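Long-range contacts in formylmethanofuran--tetrahydromethanopterin formyltransferase (Methanosarcina barkeri, PDB 1M5S), which catalyses the reversible transfer of a formyl group from formylmethanofuran to tetrahydromethanopterin, a step of methanogenesis from carbon dioxide: residues Q87-I92 with D115-K120; A103-L108 with L150-I155; K120-A125 with K138-P143. One frame throughout, in Å; residues are numbered along the deposited sequence.

The three contacts are close neighbours in one lobe of the alpha/beta sandwich: contact 1 is centred about 9 Å from contact 2, and contact 3 about 11 Å from either. Contacts 1 and 3 share Lys120 and both use helix 117-122. Strands 137-144 and 147-170, one in contact 3 and one in contact 2, are antiparallel neighbours. Along the chain, contact 1 closes before contact 3 opens, contact 3 is nested inside the loop closed by contact 2, and the segments of contacts 1 and 2 alternate. Backbone bonds Ile155 to Asp115 and Gly118 to Glu153 tie contact 2 to contact 1; Tyr140 to Ala151 ties it to contact 3. Contacts 1 and 3 also reach a second subunit of the homotetramer.

Contact 1. Residues Q87-I92 with D115-K120; sequences QLLERI and DNVGFK. Unlike the reference sequence in segment 115-120: Asp115 (reference Phe).
Leu88 and Val117 meet at about a right angle where helix 81-95 meets the first turn of helix 117-122 in the alpha/beta sandwich. The nearest pair of alpha carbons, those of Leu89 and Val117, lies 6.2 Å apart, and the join between the two segments is made by side chains. Val117 serves as the common target. Its CG1 is anti to the backbone N (chi1 -175°), which puts CG2 beside that N. CG2 then comes within 4.0 Å of Leu88 CB and also lies near Leu88 CD1, while CG1 faces Ile92 CD1 more loosely at 4.4 Å. Leu88 and, more weakly, Leu89 thus lie against CG2, and Ile92, one helical turn on from Leu88, against CG1. Leu88, Ile92 and Val117 all touch Ile155 on strand 147-170 as well, so the helix pair shares one apolar layer with that strand.

On the outer side Leu89 lies across the stem of Lys120, again nearly perpendicular. The contact is methyl to methylene: Leu89 CD2 is 3.7 Å from Lys120 CD, and Leu89 CD1 is 3.9 Å from Lys120 CB. A bend of the lysine stem at its third torsion (140°) accompanies the touch of CD on the leucine. The ammonium group of Lys120 has a long, weak ion pair with Glu85.

Within helix 81-95, Arg91 NE donates to Gln87 OE1 at 2.8 Å, while Arg91 NH1 bonds to Ala40 O and Gly42 O, and NH2 to Phe43 O. At the start of the second segment stands Asp115, where the reference sequence has phenylalanine. The contact buries its OD1, which finds no polar partner in the model and lies 3.9 Å from Leu88 CD1.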
ATOM      1  N   GLN A  87     -28.552   6.939  -0.713  1.00 34.43           N
ATOM      2  CA  GLN A  87     -27.174   6.595  -0.373  1.00 33.03           C
ATOM      3  C   GLN A  87     -26.258   6.770  -1.571  1.00 31.25           C
ATOM      4  O   GLN A  87     -25.125   7.222  -1.435  1.00 34.07           O
ATOM      5  CB  GLN A  87     -27.084   5.155   0.126  1.00 26.51           C
ATOM      6  CG  GLN A  87     -27.495   4.985   1.563  1.00 25.97           C
ATOM      7  CD  GLN A  87     -26.714   5.872   2.505  1.00 27.68           C
ATOM      8  OE1 GLN A  87     -25.520   5.678   2.703  1.00 38.20           O
ATOM      9  NE2 GLN A  87     -27.397   6.827   3.129  1.00 27.77           N
ATOM     10  N   LEU A  88     -26.770   6.432  -2.749  1.00 25.52           N
ATOM     11  CA  LEU A  88     -26.038   6.635  -3.988  1.00 31.34           C
ATOM     12  C   LEU A  88     -25.750   8.113  -4.221  1.00 37.11           C
ATOM     13  O   LEU A  88     -24.617   8.488  -4.517  1.00 27.00           O
ATOM     14  CB  LEU A  88     -26.826   6.075  -5.166  1.00 23.83           C
ATOM     15  CG  LEU A  88     -26.832   4.553  -5.267  1.00 32.02           C
ATOM     16  CD1 LEU A  88     -27.755   4.115  -6.388  1.00 33.53           C
ATOM     17  CD2 LEU A  88     -25.424   4.058  -5.510  1.00 29.50           C
ATOM     18  N   LEU A  89     -26.761   8.951  -4.013  1.00 35.88           N
ATOM     19  CA  LEU A  89     -26.620  10.390  -4.208  1.00 36.83           C
ATOM     20  C   LEU A  89     -25.568  10.971  -3.284  1.00 30.14           C
ATOM     21  O   LEU A  89     -24.645  11.634  -3.737  1.00 31.70           O
ATOM     22  CB  LEU A  89     -27.960  11.112  -3.979  1.00 35.41           C
ATOM     23  CG  LEU A  89     -28.716  11.575  -5.223  1.00 49.39           C
ATOM     24  CD1 LEU A  89     -27.787  12.394  -6.104  1.00 48.97           C
ATOM     25  CD2 LEU A  89     -29.236  10.361  -5.975  1.00 54.55           C
ATOM     26  N   GLU A  90     -25.676  10.655  -1.998  1.00 26.18           N
ATOM     27  CA  GLU A  90     -24.807  11.234  -0.984  1.00 21.98           C
ATOM     28  C   GLU A  90     -23.369  10.696  -1.069  1.00 28.68           C
ATOM     29  O   GLU A  90     -22.411  11.448  -0.915  1.00 26.40           O
ATOM     30  CB  GLU A  90     -25.396  10.970   0.405  1.00 34.04           C
ATOM     31  CG  GLU A  90     -26.651  11.795   0.685  1.00 42.59           C
ATOM     32  CD  GLU A  90     -27.263  11.524   2.039  1.00 54.12           C
ATOM     33  OE1 GLU A  90     -26.512  11.454   3.040  1.00 52.62           O
ATOM     34  OE2 GLU A  90     -28.510  11.422   2.099  1.00 58.70           O
ATOM     35  N   ARG A  91     -23.228   9.411  -1.381  1.00 27.02           N
ATOM     36  CA  ARG A  91     -21.911   8.740  -1.384  1.00 32.89           C
ATOM     37  C   ARG A  91     -21.118   9.022  -2.674  1.00 26.04           C
ATOM     38  O   ARG A  91     -19.885   9.147  -2.654  1.00 33.59           O
ATOM     39  CB  ARG A  91     -22.087   7.232  -1.223  1.00 28.97           C
ATOM     40  CG  ARG A  91     -22.047   6.787   0.243  1.00 30.34           C
ATOM     41  CD  ARG A  91     -22.649   5.397   0.461  1.00 29.74           C
ATOM     42  NE  ARG A  91     -22.948   5.106   1.872  1.00 26.03           N
ATOM     43  CZ  ARG A  91     -22.015   4.831   2.795  1.00 34.13           C
ATOM     44  NH1 ARG A  91     -20.714   4.811   2.478  1.00 29.04           N
ATOM     45  NH2 ARG A  91     -22.289   4.557   4.078  1.00 34.20           N
ATOM     46  N   ILE A  92     -21.814   9.047  -3.806  1.00 22.69           N
ATOM     47  CA  ILE A  92     -21.173   9.383  -5.068  1.00 27.17           C
ATOM     48  C   ILE A  92     -20.958  10.891  -5.191  1.00 31.87           C
ATOM     49  O   ILE A  92     -19.866  11.347  -5.532  1.00 23.23           O
ATOM     50  CB  ILE A  92     -21.978   8.855  -6.251  1.00 25.86           C
ATOM     51  CG1 ILE A  92     -21.940   7.326  -6.244  1.00 35.03           C
ATOM     52  CG2 ILE A  92     -21.400   9.368  -7.544  1.00 26.03           C
ATOM     53  CD1 ILE A  92     -22.568   6.702  -7.445  1.00 31.39           C
ATOM     54  N   ASP A 115     -31.601   4.078 -10.936  1.00 37.65           N
ATOM     55  CA  ASP A 115     -31.655   5.380 -10.286  1.00 38.93           C
ATOM     56  C   ASP A 115     -30.880   6.376 -11.152  1.00 45.16           C
ATOM     57  O   ASP A 115     -29.807   6.051 -11.663  1.00 41.52           O
ATOM     58  CB  ASP A 115     -31.050   5.294  -8.881  1.00 44.19           C
ATOM     59  CG  ASP A 115     -31.819   4.345  -7.967  1.00 49.76           C
ATOM     60  OD1 ASP A 115     -31.322   3.229  -7.695  1.00 50.05           O
ATOM     61  OD2 ASP A 115     -32.915   4.719  -7.501  1.00 58.22           O
ATOM     62  N   ASN A 116     -31.465   7.544 -11.407  1.00 38.87           N
ATOM     63  CA  ASN A 116     -30.870   8.500 -12.345  1.00 36.88           C
ATOM     64  C   ASN A 116     -29.854   9.429 -11.676  1.00 37.01           C
ATOM     65  O   ASN A 116     -29.843  10.639 -11.914  1.00 34.38           O
ATOM     66  CB  ASN A 116     -31.970   9.302 -13.070  1.00 36.08           C
ATOM     67  CG  ASN A 116     -32.705  10.284 -12.154  1.00 30.32           C
ATOM     68  OD1 ASN A 116     -32.708  10.150 -10.921  1.00 37.10           O
ATOM     69  ND2 ASN A 116     -33.328  11.291 -12.766  1.00 37.67           N
ATOM     70  N   VAL A 117     -28.915   8.817 -10.959  1.00 32.86           N
ATOM     71  CA  VAL A 117     -27.908   9.524 -10.169  1.00 27.19           C
ATOM     72  C   VAL A 117     -27.114  10.558 -10.983  1.00 24.68           C
ATOM     73  O   VAL A 117     -26.944  11.693 -10.547  1.00 28.22           O
ATOM     74  CB  VAL A 117     -26.928   8.508  -9.525  1.00 35.44           C
ATOM     75  CG1 VAL A 117     -25.954   9.215  -8.591  1.00 30.62           C
ATOM     76  CG2 VAL A 117     -27.714   7.447  -8.769  1.00 29.31           C
ATOM     77  N   GLY A 118     -26.688  10.177 -12.184  1.00 24.73           N
ATOM     78  CA  GLY A 118     -25.923  11.081 -13.024  1.00 29.24           C
ATOM     79  C   GLY A 118     -26.702  12.320 -13.435  1.00 36.89           C
ATOM     80  O   GLY A 118     -26.147  13.417 -13.516  1.00 31.05           O
ATOM     81  N   PHE A 119     -27.983  12.138 -13.743  1.00 36.56           N
ATOM     82  CA  PHE A 119     -28.864  13.257 -14.060  1.00 27.79           C
ATOM     83  C   PHE A 119     -28.955  14.179 -12.851  1.00 27.29           C
ATOM     84  O   PHE A 119     -28.866  15.396 -12.982  1.00 31.29           O
ATOM     85  CB  PHE A 119     -30.261  12.743 -14.446  1.00 38.39           C
ATOM     86  CG  PHE A 119     -31.268  13.839 -14.699  1.00 33.22           C
ATOM     87  CD1 PHE A 119     -32.025  14.363 -13.652  1.00 36.31           C
ATOM     88  CD2 PHE A 119     -31.432  14.373 -15.974  1.00 44.37           C
ATOM     89  CE1 PHE A 119     -32.925  15.409 -13.866  1.00 41.69           C
ATOM     90  CE2 PHE A 119     -32.330  15.422 -16.203  1.00 37.59           C
ATOM     91  CZ  PHE A 119     -33.076  15.940 -15.143  1.00 35.61           C
ATOM     92  N   LYS A 120     -29.060  13.590 -11.665  1.00 28.23           N
ATOM     93  CA  LYS A 120     -29.249  14.361 -10.447  1.00 23.86           C
ATOM     94  C   LYS A 120     -27.980  15.094 -10.036  1.00 33.21           C
ATOM     95  O   LYS A 120     -28.044  16.171  -9.451  1.00 28.28           O
ATOM     96  CB  LYS A 120     -29.720  13.447  -9.313  1.00 32.32           C
ATOM     97  CG  LYS A 120     -31.145  12.939  -9.485  1.00 35.29           C
ATOM     98  CD  LYS A 120     -31.546  12.039  -8.330  1.00 44.64           C
ATOM     99  CE  LYS A 120     -32.981  12.290  -7.892  1.00 48.82           C
ATOM    100  NZ  LYS A 120     -33.207  11.836  -6.491  1.00 51.61           N
TER

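Contact 2. Residues A103-L108 with L150-I155; sequences AVFNGL and LAEENI
Val104 and Ala151 form a parallel beta bridge between strands 103-106 and 147-170 of the alpha/beta sandwich, with strand axes 4.7 Å apart and running within 11° of each other. Val104 uses both of its backbone polar atoms: its N donates to Leu150 O at 2.9 Å, and its O accepts from Glu152 N, also at 2.9 Å, both bonds being nearly straight. One step further the regular pattern would take Asn106 N to the carbonyl of Glu152, but the side chain of that residue takes the bond instead. With CG of Glu152 anti to its backbone N (chi1 -176°) and an extended chain beyond, the carboxylate reaches across, and OE1 receives Asn106 N at 2.8 Å from above the carboxylate plane. The same OE1 lies at the edge of the Phe105 ring and makes a salt bridge with Arg137, which also bonds to Asn106 O.

Asn106 CB packs on this carboxylate, 3.4 Å from Glu152 CD, and Asn106 OD1 lies 3.3 Å from Ile155 CA. That oxygen accepts from Leu108 N at 3.0 Å and from Gly156 N, while ND2 donates to Gln114. On the face shared by Val104 and Ala151, Val104 CG1 lies 4.2 Å from Ile155 CD1, and both side chains also touch Ile92 of helix 81-95. The regular parallel ladder thus breaks after Glu152, where strand 147-170 is interrupted, and strand 103-106 leaves through an Asx turn at Asn106.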
ATOM      1  N   ALA A 103     -14.398   9.011 -12.661  1.00 25.81           N
ATOM      2  CA  ALA A 103     -15.616   8.991 -13.472  1.00 21.35           C
ATOM      3  C   ALA A 103     -16.495   7.871 -12.926  1.00 23.44           C
ATOM      4  O   ALA A 103     -15.992   6.931 -12.311  1.00 19.01           O
ATOM      5  CB  ALA A 103     -15.281   8.735 -14.939  1.00 18.14           C
ATOM      6  N   VAL A 104     -17.809   8.047 -13.030  1.00 26.06           N
ATOM      7  CA  VAL A 104     -18.772   7.077 -12.515  1.00 24.68           C
ATOM      8  C   VAL A 104     -19.576   6.484 -13.664  1.00 24.42           C
ATOM      9  O   VAL A 104     -20.122   7.215 -14.489  1.00 24.23           O
ATOM     10  CB  VAL A 104     -19.754   7.734 -11.518  1.00 24.69           C
ATOM     11  CG1 VAL A 104     -20.880   6.776 -11.176  1.00 29.77           C
ATOM     12  CG2 VAL A 104     -19.023   8.134 -10.264  1.00 35.51           C
ATOM     13  N   PHE A 105     -19.605   5.158 -13.733  1.00 28.37           N
ATOM     14  CA  PHE A 105     -20.407   4.444 -14.719  1.00 24.42           C
ATOM     15  C   PHE A 105     -21.353   3.466 -14.036  1.00 31.89           C
ATOM     16  O   PHE A 105     -21.209   3.165 -12.848  1.00 23.39           O
ATOM     17  CB  PHE A 105     -19.503   3.693 -15.696  1.00 24.18           C
ATOM     18  CG  PHE A 105     -18.565   4.588 -16.455  1.00 33.43           C
ATOM     19  CD1 PHE A 105     -18.987   5.245 -17.604  1.00 26.11           C
ATOM     20  CD2 PHE A 105     -17.271   4.807 -16.000  1.00 28.66           C
ATOM     21  CE1 PHE A 105     -18.134   6.107 -18.287  1.00 31.18           C
ATOM     22  CE2 PHE A 105     -16.417   5.664 -16.679  1.00 33.33           C
ATOM     23  CZ  PHE A 105     -16.852   6.315 -17.822  1.00 29.81           C
ATOM     24  N   ASN A 106     -22.313   2.964 -14.803  1.00 25.37           N
ATOM     25  CA  ASN A 106     -23.353   2.086 -14.277  1.00 26.33           C
ATOM     26  C   ASN A 106     -22.844   0.648 -14.186  1.00 18.27           C
ATOM     27  O   ASN A 106     -22.486   0.045 -15.201  1.00 27.65           O
ATOM     28  CB  ASN A 106     -24.581   2.147 -15.194  1.00 26.61           C
ATOM     29  CG  ASN A 106     -25.811   1.519 -14.573  1.00 35.66           C
ATOM     30  OD1 ASN A 106     -25.743   0.869 -13.524  1.00 25.15           O
ATOM     31  ND2 ASN A 106     -26.953   1.741 -15.204  1.00 23.48           N
ATOM     32  N   GLY A 107     -22.852   0.092 -12.974  1.00 29.07           N
ATOM     33  CA  GLY A 107     -22.403  -1.275 -12.783  1.00 25.48           C
ATOM     34  C   GLY A 107     -23.432  -2.318 -13.177  1.00 34.81           C
ATOM     35  O   GLY A 107     -23.067  -3.440 -13.534  1.00 31.00           O
ATOM     36  N   LEU A 108     -24.714  -1.953 -13.118  1.00 29.64           N
ATOM     37  CA  LEU A 108     -25.811  -2.870 -13.444  1.00 31.09           C
ATOM     38  C   LEU A 108     -26.698  -2.315 -14.565  1.00 32.94           C
ATOM     39  O   LEU A 108     -27.855  -1.971 -14.335  1.00 36.43           O
ATOM     40  CB  LEU A 108     -26.663  -3.140 -12.194  1.00 25.86           C
ATOM     41  CG  LEU A 108     -26.194  -4.214 -11.199  1.00 26.72           C
ATOM     42  CD1 LEU A 108     -26.801  -3.973  -9.834  1.00 26.93           C
ATOM     43  CD2 LEU A 108     -26.566  -5.591 -11.714  1.00 35.16           C
ATOM     44  N   LEU A 150     -17.205  12.994 -15.157  1.00 22.73           N
ATOM     45  CA  LEU A 150     -18.123  12.234 -15.997  1.00 26.23           C
ATOM     46  C   LEU A 150     -18.952  11.267 -15.152  1.00 27.97           C
ATOM     47  O   LEU A 150     -18.418  10.572 -14.290  1.00 19.61           O
ATOM     48  CB  LEU A 150     -17.343  11.469 -17.070  1.00 27.34           C
ATOM     49  CG  LEU A 150     -17.013  12.198 -18.384  1.00 32.41           C
ATOM     50  CD1 LEU A 150     -16.698  13.656 -18.145  1.00 33.24           C
ATOM     51  CD2 LEU A 150     -15.844  11.509 -19.054  1.00 25.42           C
ATOM     52  N   ALA A 151     -20.270  11.298 -15.343  1.00 24.27           N
ATOM     53  CA  ALA A 151     -21.180  10.415 -14.614  1.00 22.67           C
ATOM     54  C   ALA A 151     -22.278   9.888 -15.538  1.00 32.13           C
ATOM     55  O   ALA A 151     -23.085  10.659 -16.056  1.00 30.53           O
ATOM     56  CB  ALA A 151     -21.804  11.159 -13.422  1.00 17.49           C
ATOM     57  N   GLU A 152     -22.316   8.573 -15.731  1.00 29.77           N
ATOM     58  CA  GLU A 152     -23.393   7.943 -16.496  1.00 29.53           C
ATOM     59  C   GLU A 152     -24.757   8.314 -15.909  1.00 22.86           C
ATOM     60  O   GLU A 152     -24.877   8.580 -14.707  1.00 26.30           O
ATOM     61  CB  GLU A 152     -23.225   6.424 -16.493  1.00 31.74           C
ATOM     62  CG  GLU A 152     -24.245   5.680 -17.343  1.00 34.97           C
ATOM     63  CD  GLU A 152     -23.774   4.294 -17.752  1.00 39.94           C
ATOM     64  OE1 GLU A 152     -22.625   3.928 -17.427  1.00 32.70           O
ATOM     65  OE2 GLU A 152     -24.551   3.572 -18.413  1.00 36.58           O
ATOM     66  N   GLU A 153     -25.777   8.364 -16.762  1.00 30.60           N
ATOM     67  CA  GLU A 153     -27.088   8.837 -16.338  1.00 29.75           C
ATOM     68  C   GLU A 153     -27.636   8.049 -15.149  1.00 27.99           C
ATOM     69  O   GLU A 153     -28.068   8.628 -14.146  1.00 25.96           O
ATOM     70  CB  GLU A 153     -28.076   8.761 -17.498  1.00 38.97           C
ATOM     71  CG  GLU A 153     -29.489   9.178 -17.107  1.00 49.35           C
ATOM     72  CD  GLU A 153     -30.456   9.122 -18.264  1.00 51.80           C
ATOM     73  OE1 GLU A 153     -30.478   8.094 -18.980  1.00 54.69           O
ATOM     74  OE2 GLU A 153     -31.187  10.117 -18.457  1.00 59.99           O
ATOM     75  N   ASN A 154     -27.547   6.727 -15.249  1.00 30.30           N
ATOM     76  CA  ASN A 154     -28.201   5.831 -14.303  1.00 29.62           C
ATOM     77  C   ASN A 154     -27.214   4.933 -13.569  1.00 30.42           C
ATOM     78  O   ASN A 154     -26.158   4.585 -14.096  1.00 35.10           O
ATOM     79  CB  ASN A 154     -29.217   4.944 -15.035  1.00 34.29           C
ATOM     80  CG  ASN A 154     -30.511   5.669 -15.353  1.00 29.40           C
ATOM     81  OD1 ASN A 154     -30.993   6.492 -14.567  1.00 32.48           O
ATOM     82  ND2 ASN A 154     -31.101   5.339 -16.495  1.00 35.69           N
ATOM     83  N   ILE A 155     -27.604   4.516 -12.370  1.00 28.56           N
ATOM     84  CA  ILE A 155     -26.974   3.385 -11.701  1.00 34.48           C
ATOM     85  C   ILE A 155     -28.024   2.312 -11.375  1.00 33.16           C
ATOM     86  O   ILE A 155     -29.006   2.575 -10.672  1.00 36.09           O
ATOM     87  CB  ILE A 155     -26.259   3.837 -10.410  1.00 31.64           C
ATOM     88  CG1 ILE A 155     -24.982   4.591 -10.770  1.00 33.54           C
ATOM     89  CG2 ILE A 155     -25.920   2.635  -9.534  1.00 31.40           C
ATOM     90  CD1 ILE A 155     -24.718   5.751  -9.878  1.00 47.75           C
TER

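Contact 3. Residues K120-A125 with K138-P143; sequences KLKFFA and KVYKVP
Phe124 turns the edge of its ring to Val142, whose CG1 lies near the ring plane, 4.1 Å from Phe124 CD2; the two side chains cross at about a right angle. The Tyr140 ring is approached by the stem of Lys122, with Lys122 CD 3.5 Å from Tyr140 CD1 and only slightly farther from CE1. Beyond that stem, Lys122 NZ stands 3.6 Å above one face of the Phe123 ring, offset toward its rim. The same ammonium group forms a salt bridge with Glu129 and a cation-pi contact with Phe119.

The setting is helix 117-122 and the following 3-10 segment 123-125, packed on strand 137-144, the second strand of the beta-hairpin begun by strand 130-134. The 3-10 character shows in the bond from Phe124 N to Leu121 O, three residues back. Lys122 reaches its place because CG sits between the backbone N and the carbonyl carbon (chi1 82°), which carries the stem obliquely past the CD1-CE1 side of the tyrosine ring.

Val142 CG2 meets Lys122 CA at 3.6 Å, while Val142 CG1, besides the Phe124 edge, meets Ala125 CB at 3.7 Å. Ala125 CB also lies 4.0 Å from Pro143 CD. Phe123 and Phe124 continue outward to a second subunit, where the Phe123 ring meets that of Tyr213 of that subunit. A water lies 2.8 Å from Pro143 O and 3.3 Å from Ala125 O, between the two backbones.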
ATOM      1  N   LYS A 120     -29.060  13.590 -11.665  1.00 28.23           N
ATOM      2  CA  LYS A 120     -29.249  14.361 -10.447  1.00 23.86           C
ATOM      3  C   LYS A 120     -27.980  15.094 -10.036  1.00 33.21           C
ATOM      4  O   LYS A 120     -28.044  16.171  -9.451  1.00 28.28           O
ATOM      5  CB  LYS A 120     -29.720  13.447  -9.313  1.00 32.32           C
ATOM      6  CG  LYS A 120     -31.145  12.939  -9.485  1.00 35.29           C
ATOM      7  CD  LYS A 120     -31.546  12.039  -8.330  1.00 44.64           C
ATOM      8  CE  LYS A 120     -32.981  12.290  -7.892  1.00 48.82           C
ATOM      9  NZ  LYS A 120     -33.207  11.836  -6.491  1.00 51.61           N
ATOM     10  N   LEU A 121     -26.828  14.522 -10.371  1.00 29.66           N
ATOM     11  CA  LEU A 121     -25.541  15.110  -9.995  1.00 30.97           C
ATOM     12  C   LEU A 121     -25.132  16.265 -10.908  1.00 30.65           C
ATOM     13  O   LEU A 121     -24.463  17.199 -10.460  1.00 31.19           O
ATOM     14  CB  LEU A 121     -24.441  14.033 -10.000  1.00 30.52           C
ATOM     15  CG  LEU A 121     -24.451  13.004  -8.864  1.00 30.96           C
ATOM     16  CD1 LEU A 121     -23.312  12.021  -9.048  1.00 31.02           C
ATOM     17  CD2 LEU A 121     -24.334  13.711  -7.523  1.00 31.02           C
ATOM     18  N   LYS A 122     -25.606  16.232 -12.157  1.00 30.20           N
ATOM     19  CA  LYS A 122     -25.242  17.228 -13.165  1.00 31.65           C
ATOM     20  C   LYS A 122     -25.624  18.644 -12.742  1.00 37.72           C
ATOM     21  O   LYS A 122     -24.917  19.596 -13.063  1.00 35.49           O
ATOM     22  CB  LYS A 122     -25.879  16.897 -14.526  1.00 37.42           C
ATOM     23  CG  LYS A 122     -27.333  17.339 -14.680  1.00 44.01           C
ATOM     24  CD  LYS A 122     -27.831  17.147 -16.099  1.00 46.04           C
ATOM     25  CE  LYS A 122     -29.292  17.541 -16.238  1.00 48.48           C
ATOM     26  NZ  LYS A 122     -29.573  18.918 -15.744  1.00 53.57           N
ATOM     27  N   PHE A 123     -26.606  18.740 -11.850  1.00 30.93           N
ATOM     28  CA  PHE A 123     -27.128  20.041 -11.387  1.00 31.35           C
ATOM     29  C   PHE A 123     -26.063  20.832 -10.621  1.00 28.60           C
ATOM     30  O   PHE A 123     -26.189  22.049 -10.423  1.00 24.08           O
ATOM     31  CB  PHE A 123     -28.345  19.826 -10.500  1.00 31.26           C
ATOM     32  CG  PHE A 123     -29.567  19.480 -11.334  1.00 39.37           C
ATOM     33  CD1 PHE A 123     -29.797  18.152 -11.701  1.00 36.20           C
ATOM     34  CD2 PHE A 123     -30.440  20.491 -11.743  1.00 45.60           C
ATOM     35  CE1 PHE A 123     -30.901  17.832 -12.493  1.00 45.88           C
ATOM     36  CE2 PHE A 123     -31.543  20.173 -12.541  1.00 48.08           C
ATOM     37  CZ  PHE A 123     -31.773  18.843 -12.917  1.00 45.77           C
ATOM     38  N   PHE A 124     -25.028  20.123 -10.172  1.00 28.18           N
ATOM     39  CA  PHE A 124     -23.924  20.751  -9.466  1.00 29.12           C
ATOM     40  C   PHE A 124     -23.191  21.772 -10.350  1.00 20.66           C
ATOM     41  O   PHE A 124     -22.656  22.754  -9.849  1.00 28.27           O
ATOM     42  CB  PHE A 124     -22.947  19.687  -8.952  1.00 29.38           C
ATOM     43  CG  PHE A 124     -21.842  20.239  -8.093  1.00 25.12           C
ATOM     44  CD1 PHE A 124     -22.123  20.797  -6.853  1.00 27.83           C
ATOM     45  CD2 PHE A 124     -20.522  20.217  -8.533  1.00 23.85           C
ATOM     46  CE1 PHE A 124     -21.099  21.322  -6.053  1.00 33.98           C
ATOM     47  CE2 PHE A 124     -19.495  20.739  -7.743  1.00 22.05           C
ATOM     48  CZ  PHE A 124     -19.781  21.292  -6.504  1.00 26.98           C
ATOM     49  N   ALA A 125     -23.237  21.567 -11.663  1.00 21.41           N
ATOM     50  CA  ALA A 125     -22.522  22.424 -12.604  1.00 30.70           C
ATOM     51  C   ALA A 125     -23.224  23.762 -12.834  1.00 32.89           C
ATOM     52  O   ALA A 125     -22.658  24.662 -13.466  1.00 27.55           O
ATOM     53  CB  ALA A 125     -22.323  21.696 -13.927  1.00 28.84           C
ATOM     54  N   LYS A 138     -24.727   6.868 -22.072  1.00 37.65           N
ATOM     55  CA  LYS A 138     -25.126   8.260 -21.905  1.00 34.05           C
ATOM     56  C   LYS A 138     -24.523   8.843 -20.630  1.00 30.68           C
ATOM     57  O   LYS A 138     -24.883   8.445 -19.514  1.00 30.56           O
ATOM     58  CB  LYS A 138     -26.652   8.365 -21.853  1.00 38.17           C
ATOM     59  CG  LYS A 138     -27.176   9.787 -21.707  1.00 44.10           C
ATOM     60  CD  LYS A 138     -28.687   9.834 -21.861  1.00 47.67           C
ATOM     61  CE  LYS A 138     -29.239  11.191 -21.469  1.00 53.71           C
ATOM     62  NZ  LYS A 138     -30.726  11.236 -21.612  1.00 61.46           N
ATOM     63  N   VAL A 139     -23.695   9.872 -20.809  1.00 31.97           N
ATOM     64  CA  VAL A 139     -22.888  10.434 -19.727  1.00 29.09           C
ATOM     65  C   VAL A 139     -23.057  11.952 -19.610  1.00 26.69           C
ATOM     66  O   VAL A 139     -23.122  12.670 -20.609  1.00 35.43           O
ATOM     67  CB  VAL A 139     -21.387  10.102 -19.929  1.00 28.73           C
ATOM     68  CG1 VAL A 139     -20.551  10.757 -18.842  1.00 35.44           C
ATOM     69  CG2 VAL A 139     -21.184   8.602 -19.945  1.00 31.55           C
ATOM     70  N   TYR A 140     -23.058  12.440 -18.380  1.00 24.43           N
ATOM     71  CA  TYR A 140     -23.159  13.877 -18.097  1.00 25.24           C
ATOM     72  C   TYR A 140     -21.792  14.415 -17.696  1.00 34.27           C
ATOM     73  O   TYR A 140     -21.064  13.785 -16.914  1.00 29.59           O
ATOM     74  CB  TYR A 140     -24.148  14.132 -16.961  1.00 28.10           C
ATOM     75  CG  TYR A 140     -25.585  13.904 -17.400  1.00 33.47           C
ATOM     76  CD1 TYR A 140     -26.235  14.867 -18.179  1.00 38.63           C
ATOM     77  CD2 TYR A 140     -26.242  12.731 -17.028  1.00 36.71           C
ATOM     78  CE1 TYR A 140     -27.546  14.642 -18.608  1.00 39.33           C
ATOM     79  CE2 TYR A 140     -27.551  12.502 -17.462  1.00 45.03           C
ATOM     80  CZ  TYR A 140     -28.201  13.456 -18.255  1.00 43.86           C
ATOM     81  OH  TYR A 140     -29.469  13.226 -18.688  1.00 45.08           O
ATOM     82  N   LYS A 141     -21.413  15.527 -18.323  1.00 28.43           N
ATOM     83  CA  LYS A 141     -20.187  16.248 -17.988  1.00 31.23           C
ATOM     84  C   LYS A 141     -20.507  17.344 -16.979  1.00 26.10           C
ATOM     85  O   LYS A 141     -21.323  18.224 -17.251  1.00 28.55           O
ATOM     86  CB  LYS A 141     -19.592  16.881 -19.249  1.00 29.83           C
ATOM     87  CG  LYS A 141     -18.453  16.117 -19.870  1.00 42.63           C
ATOM     88  CD  LYS A 141     -17.627  17.032 -20.767  1.00 43.58           C
ATOM     89  CE  LYS A 141     -17.479  16.452 -22.162  1.00 53.64           C
ATOM     90  NZ  LYS A 141     -16.862  17.445 -23.086  1.00 58.06           N
ATOM     91  N   VAL A 142     -19.808  17.327 -15.850  1.00 24.62           N
ATOM     92  CA  VAL A 142     -19.960  18.341 -14.818  1.00 26.03           C
ATOM     93  C   VAL A 142     -18.608  19.043 -14.614  1.00 28.18           C
ATOM     94  O   VAL A 142     -17.702  18.495 -13.980  1.00 24.43           O
ATOM     95  CB  VAL A 142     -20.441  17.703 -13.474  1.00 29.02           C
ATOM     96  CG1 VAL A 142     -20.635  18.775 -12.411  1.00 25.83           C
ATOM     97  CG2 VAL A 142     -21.724  16.920 -13.698  1.00 31.91           C
ATOM     98  N   PRO A 143     -18.433  20.238 -15.215  1.00 28.52           N
ATOM     99  CA  PRO A 143     -17.206  21.014 -15.017  1.00 25.75           C
ATOM    100  C   PRO A 143     -16.900  21.311 -13.550  1.00 27.53           C
ATOM    101  O   PRO A 143     -17.738  21.835 -12.817  1.00 27.27           O
ATOM    102  CB  PRO A 143     -17.464  22.288 -15.818  1.00 29.18           C
ATOM    103  CG  PRO A 143     -18.347  21.834 -16.926  1.00 25.65           C
ATOM    104  CD  PRO A 143     -19.269  20.824 -16.280  1.00 28.83           C
TER
HETATM  105  O   HOH W   1     -19.513  23.856 -13.637  1.00 31.30           O